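Local coordinates for protein uncharacterized conserved (Bdellovibrio bacteriovorus, PDB 7O21) that is probably a peptidoglycan LD-carboxypeptidase of the YkuD family, a cell-wall-editing enzyme linked to the curved shape of this predatory bacterium, at residues L135-D140 against D157-L162. Sequence-based numbering, arbitrary orientation.
Sequences LHAIPD and DVIKKL
Ile159 overlaps both Leu135 and Ala137, one branch to each. Its CD1 lies against the branch point of Leu135, 3.7 Å from CG, and the two side chains run past each other in opposite directions. The other branch, CG2, meets Ala137 CB at 3.7 Å. With CG1 anti to the backbone N (chi1 -162°), the longer arm reaches along the strand, and its CD1 also comes to 4.3 Å from His136 CA. One helical turn on, Leu162 CD1 touches Leu135 CD2 more loosely at 4.3 Å, and Leu53 of strand 52-59 packs on both leucines. Helix 156-163 thus closes over strand 134-136 of the YkuD L,D-transpeptidase fold, just after the segment bearing Cys151, the predicted nucleophile. His136, the predicted proton donor/acceptor, points its CB away from the helix, its side chain lying about 4 Å from that of Cys151 at the nearest atoms. Its ring is oriented by ND1 donating to Ala137 O (2.6 Å, 161° at the hydrogen), the oxygen lying almost in the ring plane and receiving the bond on a lone pair, while Tyr109 meets the ring edge-to-face. Farther along, a water donates to Asp140 OD1 (2.9 Å) and accepts from Asp157 N (3.2 Å); Asn156 ND2 also bonds to that carboxylate oxygen.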
loop_
_atom_site.group_PDB
_atom_site.type_symbol
_atom_site.label_atom_id
_atom_site.label_comp_id
_atom_site.label_asym_id
_atom_site.label_seq_id
_atom_site.Cartn_x
_atom_site.Cartn_y
_atom_site.Cartn_z
ATOM N N LEU A 135 9.576 -13.428 -0.861
ATOM C CA LEU A 135 10.084 -14.629 -1.518
ATOM C C LEU A 135 11.478 -14.286 -2.035
ATOM O O LEU A 135 11.632 -13.326 -2.796
ATOM C CB LEU A 135 9.169 -15.001 -2.686
ATOM C CG LEU A 135 9.745 -15.981 -3.713
ATOM C CD1 LEU A 135 9.918 -17.417 -3.171
ATOM C CD2 LEU A 135 8.843 -15.981 -4.935
ATOM N N HIS A 136 12.500 -15.003 -1.574
ATOM C CA HIS A 136 13.851 -14.617 -1.968
ATOM C C HIS A 136 14.762 -15.831 -2.006
ATOM O O HIS A 136 14.335 -16.959 -1.774
ATOM C CB HIS A 136 14.412 -13.495 -1.079
ATOM C CG HIS A 136 14.623 -13.881 0.352
ATOM N ND1 HIS A 136 15.695 -14.650 0.769
ATOM C CD2 HIS A 136 13.930 -13.563 1.473
ATOM C CE1 HIS A 136 15.638 -14.799 2.082
ATOM N NE2 HIS A 136 14.575 -14.149 2.533
ATOM N N ALA A 137 16.026 -15.594 -2.345
ATOM C CA ALA A 137 17.009 -16.659 -2.408
ATOM C C ALA A 137 18.048 -16.462 -1.304
ATOM O O ALA A 137 17.803 -15.741 -0.321
ATOM C CB ALA A 137 17.598 -16.731 -3.816
ATOM N N ILE A 138 19.158 -17.128 -1.440
ATOM C CA ILE A 138 20.191 -17.122 -0.383
ATOM C C ILE A 138 21.453 -17.720 -0.992
ATOM O O ILE A 138 21.365 -18.352 -1.972
ATOM C CB ILE A 138 19.657 -17.894 0.842
ATOM C CG1 ILE A 138 20.187 -17.317 2.159
ATOM C CG2 ILE A 138 19.834 -19.399 0.686
ATOM C CD1 ILE A 138 19.272 -17.431 3.314
ATOM N N PRO A 139 22.640 -17.537 -0.408
ATOM C CA PRO A 139 23.811 -18.155 -0.986
ATOM C C PRO A 139 23.669 -19.683 -1.023
ATOM O O PRO A 139 23.159 -20.295 -0.181
ATOM C CB PRO A 139 24.898 -17.735 -0.003
ATOM C CG PRO A 139 24.425 -16.373 0.412
ATOM C CD PRO A 139 22.950 -16.604 0.638
ATOM N N ASP A 140 24.319 -20.245 -2.023
ATOM C CA ASP A 140 24.310 -21.707 -2.233
ATOM C C ASP A 140 24.874 -22.465 -1.022
ATOM O O ASP A 140 24.432 -23.563 -0.798
ATOM C CB ASP A 140 25.120 -22.044 -3.471
ATOM C CG ASP A 140 24.560 -21.533 -4.783
ATOM O OD1 ASP A 140 23.401 -21.310 -4.873
ATOM O OD2 ASP A 140 25.301 -21.422 -5.677
ATOM N N ASP A 157 19.118 -20.551 -8.452
ATOM C CA ASP A 157 18.668 -21.030 -9.778
ATOM C C ASP A 157 17.139 -21.000 -9.824
ATOM O O ASP A 157 16.612 -20.642 -10.819
ATOM C CB ASP A 157 19.290 -22.386 -10.130
ATOM C CG ASP A 157 18.840 -23.573 -9.294
ATOM O OD1 ASP A 157 18.579 -23.398 -8.150
ATOM O OD2 ASP A 157 18.818 -24.658 -9.826
ATOM N N VAL A 158 16.516 -21.340 -8.713
ATOM C CA VAL A 158 15.061 -21.384 -8.673
ATOM C C VAL A 158 14.470 -19.986 -8.753
ATOM O O VAL A 158 13.505 -19.761 -9.491
ATOM C CB VAL A 158 14.609 -22.124 -7.410
ATOM C CG1 VAL A 158 13.099 -21.994 -7.233
ATOM C CG2 VAL A 158 15.005 -23.594 -7.491
ATOM N N ILE A 159 15.028 -19.024 -8.009
ATOM C CA ILE A 159 14.397 -17.703 -7.998
ATOM C C ILE A 159 14.465 -17.074 -9.380
ATOM O O ILE A 159 13.549 -16.342 -9.788
ATOM C CB ILE A 159 14.952 -16.779 -6.887
ATOM C CG1 ILE A 159 13.986 -15.617 -6.618
ATOM C CG2 ILE A 159 16.327 -16.222 -7.274
ATOM C CD1 ILE A 159 12.741 -15.997 -5.832
ATOM N N LYS A 160 15.534 -17.372 -10.133
ATOM C CA LYS A 160 15.647 -16.857 -11.492
ATOM C C LYS A 160 14.618 -17.493 -12.425
ATOM O O LYS A 160 14.095 -16.822 -13.321
ATOM C CB LYS A 160 17.069 -17.052 -12.012
ATOM C CG LYS A 160 18.102 -16.268 -11.232
ATOM C CD LYS A 160 19.529 -16.611 -11.642
ATOM C CE LYS A 160 20.515 -15.907 -10.725
ATOM N NZ LYS A 160 21.923 -16.371 -10.921
ATOM N N LYS A 161 14.323 -18.783 -12.247
ATOM C CA LYS A 161 13.247 -19.396 -13.021
ATOM C C LYS A 161 11.895 -18.793 -12.656
ATOM O O LYS A 161 11.068 -18.520 -13.537
ATOM C CB LYS A 161 13.223 -20.903 -12.779
ATOM C CG LYS A 161 14.457 -21.665 -13.263
ATOM C CD LYS A 161 14.396 -23.131 -12.828
ATOM C CE LYS A 161 15.615 -23.911 -13.294
ATOM N NZ LYS A 161 15.651 -25.280 -12.695
ATOM N N LEU A 162 11.641 -18.588 -11.363
ATOM C CA LEU A 162 10.332 -18.087 -10.951
ATOM C C LEU A 162 10.081 -16.680 -11.469
ATOM O O LEU A 162 8.926 -16.298 -11.698
ATOM C CB LEU A 162 10.215 -18.112 -9.433
ATOM C CG LEU A 162 10.215 -19.503 -8.799
ATOM C CD1 LEU A 162 10.194 -19.382 -7.280
ATOM C CD2 LEU A 162 9.015 -20.307 -9.289
HETATM O O HOH W 1 21.523 -22.015 -6.949
#